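Local atomic coordinates of soluble lytic murein transglycosylase (Escherichia coli, PDB entry 1QSA), a protein that cleaves the glycosidic bonds between N-acetylmuramic acid and N-acetylglucosamine in peptidoglycan, leaving a 1,6-anhydro bond on the muramic acid residue. Residues Asp327-Arg332 with Lys339-Gln344. Numbering follows the deposited sequence.
Sequences DLLLER and KEILHQ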
ATOM      1  N   ASP A 327     -22.914  12.004 -18.009  1.00 10.74           N
ATOM      2  CA  ASP A 327     -22.281  12.515 -19.232  1.00 11.45           C
ATOM      3  C   ASP A 327     -23.037  12.043 -20.488  1.00 11.70           C
ATOM      4  O   ASP A 327     -23.292  12.828 -21.404  1.00 13.11           O
ATOM      5  CB  ASP A 327     -20.822  12.064 -19.288  1.00 10.11           C
ATOM      6  CG  ASP A 327     -20.082  12.622 -20.493  1.00 11.47           C
ATOM      7  OD1 ASP A 327     -19.626  13.787 -20.439  1.00 13.05           O
ATOM      8  OD2 ASP A 327     -19.968  11.894 -21.492  1.00 14.30           O
ATOM      9  N   LEU A 328     -23.409  10.765 -20.507  1.00 12.47           N
ATOM     10  CA  LEU A 328     -24.167  10.196 -21.629  1.00 12.36           C
ATOM     11  C   LEU A 328     -25.557  10.838 -21.734  1.00 12.52           C
ATOM     12  O   LEU A 328     -25.996  11.219 -22.829  1.00 14.34           O
ATOM     13  CB  LEU A 328     -24.337   8.690 -21.444  1.00 13.54           C
ATOM     14  CG  LEU A 328     -23.109   7.801 -21.618  1.00 14.10           C
ATOM     15  CD1 LEU A 328     -23.468   6.389 -21.184  1.00 13.47           C
ATOM     16  CD2 LEU A 328     -22.633   7.845 -23.079  1.00 13.34           C
ATOM     17  N   LEU A 329     -26.227  10.990 -20.593  1.00 11.75           N
ATOM     18  CA  LEU A 329     -27.567  11.590 -20.542  1.00 12.64           C
ATOM     19  C   LEU A 329     -27.560  13.036 -21.015  1.00 11.72           C
ATOM     20  O   LEU A 329     -28.481  13.474 -21.703  1.00 13.62           O
ATOM     21  CB  LEU A 329     -28.132  11.518 -19.121  1.00 12.95           C
ATOM     22  CG  LEU A 329     -28.595  10.131 -18.667  1.00 12.50           C
ATOM     23  CD1 LEU A 329     -28.837  10.144 -17.149  1.00 14.42           C
ATOM     24  CD2 LEU A 329     -29.863   9.702 -19.427  1.00 15.52           C
ATOM     25  N   LEU A 330     -26.515  13.783 -20.664  1.00 12.50           N
ATOM     26  CA  LEU A 330     -26.410  15.169 -21.108  1.00 12.17           C
ATOM     27  C   LEU A 330     -26.330  15.219 -22.636  1.00 13.35           C
ATOM     28  O   LEU A 330     -27.037  16.008 -23.262  1.00 13.72           O
ATOM     29  CB  LEU A 330     -25.175  15.858 -20.519  1.00 10.96           C
ATOM     30  CG  LEU A 330     -25.271  16.245 -19.039  1.00 10.62           C
ATOM     31  CD1 LEU A 330     -23.885  16.655 -18.518  1.00 13.65           C
ATOM     32  CD2 LEU A 330     -26.269  17.404 -18.895  1.00 13.02           C
ATOM     33  N   GLU A 331     -25.505  14.359 -23.240  1.00 12.87           N
ATOM     34  CA  GLU A 331     -25.381  14.372 -24.703  1.00 13.39           C
ATOM     35  C   GLU A 331     -26.697  13.976 -25.378  1.00 14.05           C
ATOM     36  O   GLU A 331     -26.993  14.435 -26.488  1.00 13.54           O
ATOM     37  CB  GLU A 331     -24.248  13.468 -25.195  1.00 14.04           C
ATOM     38  CG  GLU A 331     -23.990  13.687 -26.688  1.00 16.81           C
ATOM     39  CD  GLU A 331     -22.825  12.903 -27.263  1.00 19.23           C
ATOM     40  OE1 GLU A 331     -22.323  11.945 -26.621  1.00 18.08           O
ATOM     41  OE2 GLU A 331     -22.425  13.251 -28.398  1.00 18.13           O
ATOM     42  N   ARG A 332     -27.451  13.092 -24.723  1.00 13.11           N
ATOM     43  CA  ARG A 332     -28.743  12.641 -25.221  1.00 15.23           C
ATOM     44  C   ARG A 332     -29.843  13.691 -25.011  1.00 14.62           C
ATOM     45  O   ARG A 332     -30.979  13.498 -25.445  1.00 15.49           O
ATOM     46  CB  ARG A 332     -29.135  11.320 -24.551  1.00 18.44           C
ATOM     47  CG  ARG A 332     -28.337  10.110 -25.026  1.00 24.33           C
ATOM     48  CD  ARG A 332     -28.728   9.754 -26.446  1.00 28.15           C
ATOM     49  NE  ARG A 332     -28.007   8.594 -26.975  1.00 31.45           N
ATOM     50  CZ  ARG A 332     -28.457   7.342 -26.941  1.00 33.67           C
ATOM     51  NH1 ARG A 332     -29.625   7.052 -26.377  1.00 33.90           N
ATOM     52  NH2 ARG A 332     -27.725   6.370 -27.463  1.00 35.04           N
ATOM     53  N   LYS A 339     -28.551  16.148 -14.544  1.00 13.74           N
ATOM     54  CA  LYS A 339     -28.202  17.120 -13.515  1.00 15.79           C
ATOM     55  C   LYS A 339     -28.598  16.712 -12.106  1.00 17.59           C
ATOM     56  O   LYS A 339     -27.983  17.160 -11.138  1.00 17.19           O
ATOM     57  CB  LYS A 339     -28.656  18.531 -13.896  1.00 15.84           C
ATOM     58  CG  LYS A 339     -27.810  19.078 -15.067  1.00 18.28           C
ATOM     59  CD  LYS A 339     -28.129  20.503 -15.465  1.00 18.80           C
ATOM     60  CE  LYS A 339     -27.333  20.888 -16.723  1.00 20.42           C
ATOM     61  NZ  LYS A 339     -27.674  22.254 -17.201  1.00 18.58           N
ATOM     62  N   GLU A 340     -29.577  15.819 -11.990  1.00 17.88           N
ATOM     63  CA  GLU A 340     -29.960  15.327 -10.670  1.00 18.41           C
ATOM     64  C   GLU A 340     -28.825  14.410 -10.188  1.00 18.55           C
ATOM     65  O   GLU A 340     -28.448  14.447  -9.009  1.00 16.43           O
ATOM     66  CB  GLU A 340     -31.297  14.586 -10.720  1.00 21.85           C
ATOM     67  CG  GLU A 340     -31.742  13.998  -9.374  1.00 28.24           C
ATOM     68  CD  GLU A 340     -31.765  15.010  -8.220  1.00 33.92           C
ATOM     69  OE1 GLU A 340     -32.131  16.191  -8.436  1.00 33.83           O
ATOM     70  OE2 GLU A 340     -31.417  14.611  -7.081  1.00 36.75           O
ATOM     71  N   ILE A 341     -28.253  13.625 -11.104  1.00 16.31           N
ATOM     72  CA  ILE A 341     -27.141  12.740 -10.751  1.00 17.35           C
ATOM     73  C   ILE A 341     -25.954  13.588 -10.310  1.00 17.16           C
ATOM     74  O   ILE A 341     -25.326  13.304  -9.285  1.00 17.98           O
ATOM     75  CB  ILE A 341     -26.688  11.830 -11.937  1.00 15.89           C
ATOM     76  CG1 ILE A 341     -27.777  10.806 -12.278  1.00 17.54           C
ATOM     77  CG2 ILE A 341     -25.358  11.108 -11.576  1.00 17.70           C
ATOM     78  CD1 ILE A 341     -27.480   9.979 -13.536  1.00 17.74           C
ATOM     79  N   LEU A 342     -25.650  14.626 -11.086  1.00 16.21           N
ATOM     80  CA  LEU A 342     -24.539  15.534 -10.786  1.00 16.00           C
ATOM     81  C   LEU A 342     -24.767  16.234  -9.445  1.00 17.53           C
ATOM     82  O   LEU A 342     -23.852  16.341  -8.639  1.00 15.78           O
ATOM     83  CB  LEU A 342     -24.360  16.557 -11.916  1.00 16.56           C
ATOM     84  CG  LEU A 342     -23.936  15.964 -13.268  1.00 18.31           C
ATOM     85  CD1 LEU A 342     -23.749  17.088 -14.280  1.00 18.43           C
ATOM     86  CD2 LEU A 342     -22.625  15.167 -13.120  1.00 18.29           C
ATOM     87  N   HIS A 343     -25.997  16.675  -9.186  1.00 16.39           N
ATOM     88  CA  HIS A 343     -26.291  17.341  -7.919  1.00 18.66           C
ATOM     89  C   HIS A 343     -26.154  16.375  -6.740  1.00 17.27           C
ATOM     90  O   HIS A 343     -25.713  16.777  -5.663  1.00 18.31           O
ATOM     91  CB  HIS A 343     -27.676  18.002  -7.950  1.00 20.15           C
ATOM     92  CG  HIS A 343     -27.687  19.336  -8.634  1.00 21.77           C
ATOM     93  ND1 HIS A 343     -28.628  19.684  -9.580  1.00 24.15           N
ATOM     94  CD2 HIS A 343     -26.871  20.407  -8.510  1.00 22.57           C
ATOM     95  CE1 HIS A 343     -28.389  20.911 -10.009  1.00 24.71           C
ATOM     96  NE2 HIS A 343     -27.327  21.371  -9.375  1.00 23.29           N
ATOM     97  N   GLN A 344     -26.516  15.108  -6.942  1.00 17.51           N
ATOM     98  CA  GLN A 344     -26.370  14.111  -5.876  1.00 19.61           C
ATOM     99  C   GLN A 344     -24.883  13.880  -5.606  1.00 19.59           C
ATOM    100  O   GLN A 344     -24.461  13.745  -4.461  1.00 18.61           O
ATOM    101  CB  GLN A 344     -27.059  12.800  -6.246  0.54 20.15           C
ATOM    102  CG  GLN A 344     -28.561  12.843  -6.044  0.54 24.03           C
ATOM    103  CD  GLN A 344     -28.937  13.297  -4.642  0.54 26.11           C
ATOM    104  OE1 GLN A 344     -28.741  12.569  -3.666  0.54 25.06           O
ATOM    105  NE2 GLN A 344     -29.452  14.518  -4.534  0.54 27.33           N
TER
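Leu-329 and Leu-330 meet Lys-339, Ile-341 and Leu-342 through aliphatic carbons alone, so no ring, amide or carboxylate offers a face or an edge to this contact. The one ring present, the imidazole of His-343, is turned to other neighbours, with NE2 hydrogen-bonded to Glu-362. Three carbon-carbon approaches make up the contact. The shortest is methyl to methyl, Leu-329 CD1 to Ile-341 CD1 at 3.9 Å, where the two side chains cross at about a right angle. The Ile-341 methyl gets there because CG1 lies anti to the carbonyl carbon (chi1 -68°) and the branch then runs on extended, CD1 at its tip. Leu-330 acts as a fork. Its CD1 lies 4.3 Å from Leu-342 CD1, while its other prong, CD2, lies alongside the aliphatic part of Lys-339, 4.2 Å from CE. That lysine chain is fully extended beyond CB, which carries NZ past the leucine to a salt bridge with Glu-335. With no hydrogen bond between the segments and 158 Å² buried in total, this is modest apolar packing near the surface. An axis separation of 10.1 Å and an angle of 148° between the two directions identify an antiparallel helical hairpin, helix 319-331 joined by a short turn to helix 335-346, within the alpha-superhelix of this enzyme. Leu-329 and Leu-330 also touch Ala-338, and Leu-342 also packs on Tyr-323 and Ala-326, extending the interface along the pair. On another flank of helix 319-331, Leu-328 packs against helix 301-310, and Asp-327 and Glu-331 form salt bridges with Arg-301, tying the hairpin to the preceding helix.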